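Local coordinates for protein ATP grasp ligase (PDB 5IG9) that probably uses ATP to activate carboxyl groups for ring-closing bond formation in a microviridin-type peptide, at residues L4-S9 with S68-R73; R10-I15 with E300-E305; Q224-A229 with Y310-Q315. All coordinates share one frame; numbering follows the deposited sequence.

Contact 1 of 3, residues L4-S9 with S68-R73; sequences LIVTFS and SAVWYR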
# COMPACT_ATOMS: atom_id res chain seq x y z
N LEU A 4 1.30 21.61 0.56
CA LEU A 4 1.74 20.77 -0.54
C LEU A 4 0.55 19.95 -1.03
O LEU A 4 -0.07 19.23 -0.25
CB LEU A 4 2.89 19.86 -0.11
CG LEU A 4 3.24 18.73 -1.08
CD1 LEU A 4 3.73 19.25 -2.42
CD2 LEU A 4 4.27 17.82 -0.45
N ILE A 5 0.25 20.06 -2.32
CA ILE A 5 -0.91 19.40 -2.91
C ILE A 5 -0.40 18.30 -3.83
O ILE A 5 0.20 18.59 -4.88
CB ILE A 5 -1.82 20.38 -3.64
CG1 ILE A 5 -2.49 21.31 -2.63
CG2 ILE A 5 -2.87 19.63 -4.45
CD1 ILE A 5 -3.29 22.42 -3.25
N VAL A 6 -0.64 17.05 -3.44
CA VAL A 6 -0.12 15.89 -4.16
C VAL A 6 -1.19 15.46 -5.16
O VAL A 6 -2.18 14.83 -4.79
CB VAL A 6 0.25 14.76 -3.20
CG1 VAL A 6 0.88 13.62 -3.96
CG2 VAL A 6 1.18 15.28 -2.12
N THR A 7 -0.98 15.79 -6.43
CA THR A 7 -1.96 15.49 -7.47
C THR A 7 -1.25 15.03 -8.74
O THR A 7 -0.15 14.48 -8.69
CB THR A 7 -2.83 16.71 -7.76
OG1 THR A 7 -3.68 16.44 -8.88
CG2 THR A 7 -1.97 17.93 -8.06
N PHE A 8 -1.89 15.24 -9.89
CA PHE A 8 -1.27 14.98 -11.19
C PHE A 8 -1.81 15.99 -12.18
O PHE A 8 -2.75 16.74 -11.89
CB PHE A 8 -1.50 13.52 -11.65
CG PHE A 8 -2.91 13.21 -12.07
CD1 PHE A 8 -3.97 13.32 -11.17
CD2 PHE A 8 -3.18 12.77 -13.35
CE1 PHE A 8 -5.26 13.02 -11.56
CE2 PHE A 8 -4.47 12.46 -13.74
CZ PHE A 8 -5.51 12.59 -12.85
N SER A 9 -1.19 16.03 -13.37
CA SER A 9 -1.45 17.11 -14.31
C SER A 9 -2.86 17.07 -14.88
O SER A 9 -3.44 18.13 -15.16
CB SER A 9 -0.42 17.07 -15.44
OG SER A 9 -0.45 15.81 -16.11
N SER A 68 3.59 23.33 5.58
CA SER A 68 2.79 23.30 6.79
C SER A 68 1.63 22.31 6.72
O SER A 68 1.11 21.92 7.77
CB SER A 68 2.25 24.70 7.10
OG SER A 68 1.45 25.18 6.03
N ALA A 69 1.22 21.91 5.52
CA ALA A 69 0.13 20.96 5.36
C ALA A 69 0.32 20.21 4.04
O ALA A 69 0.92 20.74 3.10
CB ALA A 69 -1.24 21.65 5.38
N VAL A 70 -0.21 18.99 3.99
CA VAL A 70 -0.14 18.14 2.80
C VAL A 70 -1.54 17.65 2.47
O VAL A 70 -2.22 17.07 3.32
CB VAL A 70 0.81 16.94 3.01
CG1 VAL A 70 0.83 16.07 1.76
CG2 VAL A 70 2.21 17.41 3.35
N TRP A 71 -1.96 17.85 1.22
CA TRP A 71 -3.20 17.29 0.71
C TRP A 71 -2.85 16.05 -0.11
O TRP A 71 -2.38 16.16 -1.25
CB TRP A 71 -3.97 18.31 -0.13
CG TRP A 71 -5.36 17.85 -0.46
CD1 TRP A 71 -6.08 16.89 0.19
CD2 TRP A 71 -6.19 18.34 -1.51
NE1 TRP A 71 -7.31 16.75 -0.40
CE2 TRP A 71 -7.41 17.63 -1.45
CE3 TRP A 71 -6.03 19.31 -2.51
CZ2 TRP A 71 -8.45 17.85 -2.34
CZ3 TRP A 71 -7.08 19.53 -3.39
CH2 TRP A 71 -8.27 18.81 -3.30
N TYR A 72 -3.07 14.88 0.48
CA TYR A 72 -2.77 13.60 -0.17
C TYR A 72 -3.92 13.29 -1.13
O TYR A 72 -4.80 12.47 -0.85
CB TYR A 72 -2.57 12.51 0.88
CG TYR A 72 -1.97 11.22 0.37
CD1 TYR A 72 -0.79 11.22 -0.36
CD2 TYR A 72 -2.57 10.01 0.65
CE1 TYR A 72 -0.24 10.04 -0.81
CE2 TYR A 72 -2.03 8.82 0.20
CZ TYR A 72 -0.86 8.84 -0.53
OH TYR A 72 -0.31 7.66 -0.97
N ARG A 73 -3.89 13.96 -2.28
CA ARG A 73 -5.03 13.97 -3.20
C ARG A 73 -4.92 12.86 -4.24
O ARG A 73 -5.60 11.84 -4.14
CB ARG A 73 -5.15 15.36 -3.85
CG ARG A 73 -5.98 15.45 -5.12
CD ARG A 73 -7.45 15.15 -4.88
NE ARG A 73 -8.18 15.22 -6.14
CZ ARG A 73 -9.47 14.93 -6.27
NH1 ARG A 73 -10.17 14.53 -5.22
NH2 ARG A 73 -10.05 15.03 -7.46
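Leu-4 O is gripped twice by the neighbouring strand. Trp-71 N donates to it at 2.8 Å, and Val-70 CA adds a C-H...O contact to the same Leu-4 oxygen at 3.2 Å. The ladder runs on either side of this point, with Leu-4 N donating to Ala-69 O at 2.7 Å and Val-6 N to Trp-71 O at 2.9 Å. Arg-73 N reaches Val-6 O by a weak, bent bond, and Tyr-72 is the centre of an inverse gamma turn. The strands run parallel, in the middle of the four-stranded parallel sheet of the pre-ATP-grasp domain, whose family belongs to a Rossmann-type clan.

On the face carrying Ile-5 and Trp-71, the indole is swung over by a chi1 of -169°, which sets CG trans to the backbone N and brings the six-membered ring beside Ile-5. Its CE3 meets Ile-5 CG2 at 3.7 Å, crossing it at a slant. Arg-73 CB lies over the indole, 3.9 Å above the ring plane. Helix 14-23 covers this side, through Ile-19 on Ile-5 and Val-18 on Trp-71. On the opposite face Val-6 CG2 crosses Val-70 CG1 at 4.0 Å, and Ile-105 of helix 87-107 packs against Val-6 and Tyr-72.

The chain of Arg-73 bends at chi2 (65°), and its guanidinium forms salt bridges through NE with Asp-11 and through NH2 with Glu-300. The chemistry therefore changes along the strands: backbone bonds and apolar side chains make a buried sheet interior, while just past the C-terminal end of strand 69-72, Arg-73 delivers a positive charge to two carboxylates, one of them far along the chain.

Contact 2 of 3, residues R10-I15 with E300-E305; sequences RDNESI and EFFWLE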
# COMPACT_ATOMS: atom_id res chain seq x y z
N ARG A 10 -3.44 15.89 -15.06
CA ARG A 10 -4.77 15.76 -15.64
C ARG A 10 -5.87 15.71 -14.59
O ARG A 10 -6.98 15.24 -14.89
CB ARG A 10 -4.84 14.53 -16.54
CG ARG A 10 -3.92 14.57 -17.76
CD ARG A 10 -4.13 13.36 -18.66
NE ARG A 10 -4.91 13.68 -19.86
CZ ARG A 10 -6.22 13.51 -19.97
NH1 ARG A 10 -6.92 13.03 -18.95
NH2 ARG A 10 -6.84 13.82 -21.10
N ASP A 11 -5.60 16.17 -13.37
CA ASP A 11 -6.64 16.22 -12.36
C ASP A 11 -7.67 17.30 -12.70
O ASP A 11 -7.42 18.19 -13.52
CB ASP A 11 -6.05 16.48 -10.97
CG ASP A 11 -6.87 15.86 -9.86
OD1 ASP A 11 -8.02 15.45 -10.12
OD2 ASP A 11 -6.36 15.79 -8.72
N ASN A 12 -8.82 17.21 -12.06
CA ASN A 12 -9.98 17.99 -12.46
C ASN A 12 -9.99 19.33 -11.73
O ASN A 12 -8.97 19.80 -11.23
CB ASN A 12 -11.26 17.17 -12.24
CG ASN A 12 -11.39 16.66 -10.82
OD1 ASN A 12 -11.01 17.33 -9.86
ND2 ASN A 12 -11.92 15.45 -10.67
N GLU A 13 -11.16 19.97 -11.67
CA GLU A 13 -11.31 21.32 -11.14
C GLU A 13 -11.26 21.38 -9.62
O GLU A 13 -11.39 22.47 -9.05
CB GLU A 13 -12.62 21.94 -11.63
CG GLU A 13 -12.86 21.82 -13.13
CD GLU A 13 -13.36 20.45 -13.56
OE1 GLU A 13 -14.12 19.81 -12.79
OE2 GLU A 13 -12.99 20.00 -14.67
N SER A 14 -11.07 20.24 -8.94
CA SER A 14 -10.96 20.27 -7.49
C SER A 14 -9.70 21.00 -7.05
O SER A 14 -9.70 21.69 -6.02
CB SER A 14 -10.96 18.84 -6.94
OG SER A 14 -11.73 17.98 -7.77
N ILE A 15 -8.62 20.88 -7.82
CA ILE A 15 -7.34 21.48 -7.48
C ILE A 15 -7.44 23.01 -7.49
O ILE A 15 -7.13 23.63 -6.47
CB ILE A 15 -6.23 20.99 -8.42
CG1 ILE A 15 -6.23 19.47 -8.49
CG2 ILE A 15 -4.87 21.50 -7.95
CD1 ILE A 15 -6.05 18.82 -7.14
N GLU A 300 -13.91 11.36 -4.93
CA GLU A 300 -14.15 12.65 -5.54
C GLU A 300 -15.24 13.42 -4.79
O GLU A 300 -15.96 12.87 -3.96
CB GLU A 300 -14.55 12.49 -7.01
CG GLU A 300 -13.40 12.15 -7.94
CD GLU A 300 -12.53 13.36 -8.23
OE1 GLU A 300 -12.86 14.47 -7.76
OE2 GLU A 300 -11.51 13.20 -8.94
N PHE A 301 -15.34 14.71 -5.10
CA PHE A 301 -16.33 15.54 -4.43
C PHE A 301 -16.78 16.67 -5.34
O PHE A 301 -17.81 17.30 -5.08
CB PHE A 301 -15.76 16.09 -3.11
CG PHE A 301 -14.65 17.10 -3.30
CD1 PHE A 301 -14.94 18.45 -3.43
CD2 PHE A 301 -13.32 16.70 -3.32
CE1 PHE A 301 -13.93 19.38 -3.59
CE2 PHE A 301 -12.30 17.63 -3.47
CZ PHE A 301 -12.61 18.97 -3.61
N PHE A 302 -16.01 16.94 -6.40
CA PHE A 302 -16.26 18.12 -7.22
C PHE A 302 -17.64 18.08 -7.87
O PHE A 302 -18.25 19.13 -8.08
CB PHE A 302 -15.16 18.26 -8.27
CG PHE A 302 -15.39 17.44 -9.51
CD1 PHE A 302 -15.11 16.09 -9.52
CD2 PHE A 302 -15.88 18.04 -10.65
CE1 PHE A 302 -15.33 15.34 -10.66
CE2 PHE A 302 -16.10 17.30 -11.79
CZ PHE A 302 -15.83 15.95 -11.80
N TRP A 303 -18.15 16.89 -8.19
CA TRP A 303 -19.45 16.83 -8.85
C TRP A 303 -20.61 17.06 -7.90
O TRP A 303 -21.75 17.15 -8.36
CB TRP A 303 -19.62 15.49 -9.57
CG TRP A 303 -19.33 14.28 -8.73
CD1 TRP A 303 -18.13 13.67 -8.56
CD2 TRP A 303 -20.28 13.53 -7.96
NE1 TRP A 303 -18.26 12.59 -7.73
CE2 TRP A 303 -19.57 12.48 -7.35
CE3 TRP A 303 -21.65 13.64 -7.73
CZ2 TRP A 303 -20.18 11.55 -6.51
CZ3 TRP A 303 -22.26 12.71 -6.90
CH2 TRP A 303 -21.53 11.68 -6.30
N LEU A 304 -20.35 17.17 -6.60
CA LEU A 304 -21.34 17.61 -5.63
C LEU A 304 -21.23 19.10 -5.33
O LEU A 304 -22.12 19.65 -4.66
CB LEU A 304 -21.21 16.82 -4.33
CG LEU A 304 -21.76 15.40 -4.32
CD1 LEU A 304 -21.60 14.80 -2.93
CD2 LEU A 304 -23.22 15.39 -4.73
N GLU A 305 -20.17 19.76 -5.80
CA GLU A 305 -19.96 21.18 -5.60
C GLU A 305 -20.28 22.00 -6.85
O GLU A 305 -20.98 23.01 -6.76
CB GLU A 305 -18.52 21.45 -5.16
CG GLU A 305 -18.19 22.92 -4.96
CD GLU A 305 -17.01 23.13 -4.05
OE1 GLU A 305 -16.28 22.15 -3.79
OE2 GLU A 305 -16.80 24.27 -3.58
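Asn-12 caps the N-terminal end of helix 14-23 and, with the same amide, reaches across to Glu-300, so one side chain serves both a helix cap and a tertiary bridge. The capping bond runs from Ser-14 N to Asn-12 OD1 at 3.1 Å. Because CG sits between the backbone N and the carbonyl carbon (chi1 54°), the amide can turn OD1 back to its own helix and present ND2 outward.

Among the polar contacts across the segments, Asn-12 ND2 donates to Glu-300 OE2 at 2.9 Å, coming from above the carboxylate plane, and makes a second, weak bond to Glu-300 OE1 at 3.2 Å. The amide and carboxylate planes are turned 59° against each other, so the pair is not a flat, coplanar one. Asp-11 OD1 comes within 4.3 Å of Glu-300 OE2, two like charges near each other, an arrangement that Arg-73, bridged to both, would be expected to ease; Arg-74 also bridges Glu-300.

The aromatic contacts come from Phe-301 and Phe-302, which face the start of helix 14-23. Phe-302 carries the Asn-12 amide over one face, offset toward the rim, with ND2 3.4 Å from CE1 and the two planes 38° apart. Ser-14 CB touches CZ of the Phe-301 ring at 3.7 Å, and Ser-14 OG lies beside Phe-302 CB. Phe-301 also touches Trp-71 and Ile-317 of helix 313-323. At the outer side the Glu-13 chain, bent at chi2, brings OE1 obliquely to the Phe-302 ring, 3.3 Å from both CD2 and CE2.

Contact 3 of 3, residues Q224-A229 with Y310-Q315; sequences QIFTAA and YFPISQ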
# COMPACT_ATOMS: atom_id res chain seq x y z
N GLN A 224 -17.41 17.67 9.73
CA GLN A 224 -18.49 18.26 8.96
C GLN A 224 -18.97 17.25 7.93
O GLN A 224 -18.16 16.69 7.18
CB GLN A 224 -18.03 19.55 8.27
CG GLN A 224 -19.14 20.38 7.69
CD GLN A 224 -18.67 21.76 7.29
OE1 GLN A 224 -17.48 22.07 7.36
NE2 GLN A 224 -19.61 22.61 6.89
N ILE A 225 -20.28 17.01 7.90
CA ILE A 225 -20.86 15.93 7.12
C ILE A 225 -21.75 16.52 6.03
O ILE A 225 -22.76 17.16 6.33
CB ILE A 225 -21.66 14.96 8.01
CG1 ILE A 225 -20.81 14.53 9.20
CG2 ILE A 225 -22.12 13.76 7.20
CD1 ILE A 225 -21.53 13.64 10.17
N PHE A 226 -21.38 16.27 4.77
CA PHE A 226 -22.17 16.69 3.62
C PHE A 226 -22.85 15.45 3.03
O PHE A 226 -22.18 14.59 2.44
CB PHE A 226 -21.30 17.37 2.57
CG PHE A 226 -20.52 18.54 3.09
CD1 PHE A 226 -19.26 18.37 3.64
CD2 PHE A 226 -21.04 19.82 3.01
CE1 PHE A 226 -18.54 19.45 4.12
CE2 PHE A 226 -20.33 20.91 3.48
CZ PHE A 226 -19.08 20.72 4.04
N THR A 227 -24.17 15.37 3.19
CA THR A 227 -24.94 14.21 2.75
C THR A 227 -25.80 14.59 1.56
O THR A 227 -26.57 15.56 1.63
CB THR A 227 -25.81 13.67 3.88
OG1 THR A 227 -24.99 13.33 5.00
CG2 THR A 227 -26.56 12.43 3.42
N ALA A 228 -25.69 13.82 0.48
CA ALA A 228 -26.47 14.02 -0.73
C ALA A 228 -27.17 12.72 -1.11
O ALA A 228 -26.60 11.64 -0.98
CB ALA A 228 -25.59 14.50 -1.88
N ALA A 229 -28.41 12.84 -1.58
CA ALA A 229 -29.22 11.68 -1.93
C ALA A 229 -29.77 11.84 -3.34
O ALA A 229 -29.95 12.95 -3.83
CB ALA A 229 -30.38 11.48 -0.95
N TYR A 310 -24.65 21.68 -5.23
CA TYR A 310 -23.61 22.70 -5.14
C TYR A 310 -23.07 22.83 -3.72
O TYR A 310 -23.18 23.88 -3.09
CB TYR A 310 -24.16 24.06 -5.61
CG TYR A 310 -24.85 24.01 -6.94
CD1 TYR A 310 -24.13 23.87 -8.12
CD2 TYR A 310 -26.24 24.10 -7.03
CE1 TYR A 310 -24.76 23.83 -9.35
CE2 TYR A 310 -26.88 24.06 -8.26
CZ TYR A 310 -26.13 23.93 -9.41
OH TYR A 310 -26.77 23.88 -10.63
N PHE A 311 -22.48 21.75 -3.22
CA PHE A 311 -21.92 21.75 -1.87
C PHE A 311 -20.59 22.50 -1.83
O PHE A 311 -19.79 22.40 -2.76
CB PHE A 311 -21.71 20.31 -1.38
CG PHE A 311 -22.91 19.73 -0.68
CD1 PHE A 311 -23.55 20.44 0.32
CD2 PHE A 311 -23.39 18.48 -1.02
CE1 PHE A 311 -24.65 19.91 0.97
CE2 PHE A 311 -24.48 17.94 -0.37
CZ PHE A 311 -25.12 18.66 0.62
N PRO A 312 -20.38 23.28 -0.70
CA PRO A 312 -19.09 23.99 -0.69
C PRO A 312 -18.04 23.18 0.07
O PRO A 312 -17.65 23.56 1.17
CB PRO A 312 -19.41 25.27 0.06
CG PRO A 312 -20.37 24.85 1.12
CD PRO A 312 -21.09 23.62 0.62
N ILE A 313 -17.60 22.08 -0.53
CA ILE A 313 -16.61 21.21 0.09
C ILE A 313 -15.18 21.72 -0.05
O ILE A 313 -14.38 21.61 0.88
CB ILE A 313 -16.69 19.78 -0.47
CG1 ILE A 313 -18.08 19.18 -0.21
CG2 ILE A 313 -15.61 18.90 0.14
CD1 ILE A 313 -18.57 18.28 -1.32
N SER A 314 -14.86 22.29 -1.21
CA SER A 314 -13.50 22.79 -1.43
C SER A 314 -13.14 23.86 -0.41
O SER A 314 -11.97 23.97 -0.01
CB SER A 314 -13.38 23.35 -2.85
OG SER A 314 -14.15 24.53 -3.00
N GLN A 315 -14.12 24.65 0.04
CA GLN A 315 -13.87 25.60 1.11
C GLN A 315 -13.53 24.88 2.42
O GLN A 315 -12.61 25.28 3.13
CB GLN A 315 -15.09 26.51 1.30
CG GLN A 315 -14.90 27.59 2.34
CD GLN A 315 -13.78 28.55 1.98
OE1 GLN A 315 -13.64 28.96 0.83
NE2 GLN A 315 -12.98 28.92 2.98
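The Phe-311 ring has Phe-226 CB over one face, almost exactly on the ring normal (5° off) and 4.2 Å from its centroid, while Ala-228 CB and the carbonyl oxygen of Thr-227 lie at its edge. The Phe-226 ring in turn carries Ile-313 CG1 over one face, 4.2 Å from that ring's centroid, and Pro-312 CD approaches its CE2 obliquely at 4.0 Å. The two phenyl rings form an offset edge-to-face pair: the edge of Phe-226 points to the face of Phe-311, with centroids 5.6 Å apart and planes at 66°. Their nearest atoms are Phe-226 CD2 and Phe-311 CD1, at 3.7 Å.

A chi1 of -56° turns the Phe-226 ring so that CD2 reaches Phe-311 CD1 while its face meets Ile-313 CG1. At the far end of the Phe-311 ring, CZ lies 3.6 Å from Thr-227 O and CE2 lies 3.9 Å from Ala-228 CB, so this end meets two successive residues of the strand. Pro-312, at the centre of an inverse gamma turn, leads directly into helix 313-323. An alanine at Phe-311 would be likely to strip the cover from Phe-226 CB and open a gap beside Ala-228, holding the Phe-226 ring less firmly. Ile-313 also touches Val-221 of strand 214-221 and Phe-301.

This contact rests the start of the C-terminal helix on one face of the antiparallel sheet. It is held by CH-pi and ring contacts without hydrogen bonds between the segments, so its specificity comes from shape, apart from a probable weak attraction between the Thr-227 carbonyl and the polarised C-H edge of Phe-311.

How the contacts relate
The three contacts form a bent chain, with contact 2 at the corner: centres of contacts 1 and 2 lie about 14 Å apart, those of contacts 2 and 3 about 12 Å, and contacts 1 and 3, about 20 Å apart, do not touch. Contact 1 lies in the parallel sheet and contact 3 on the antiparallel one; contact 2 links them, since strand 3-7 is followed, after a loop, by helix 14-23, and helix 302-305 by helix 313-323. Both segments of contact 1 come before those of contact 3, whereas the segments of contact 2 alternate with those of each. Leu-304 O probably bonds Phe-311 N, joining contacts 2 and 3. The chain's end is thereby tied back to its beginning.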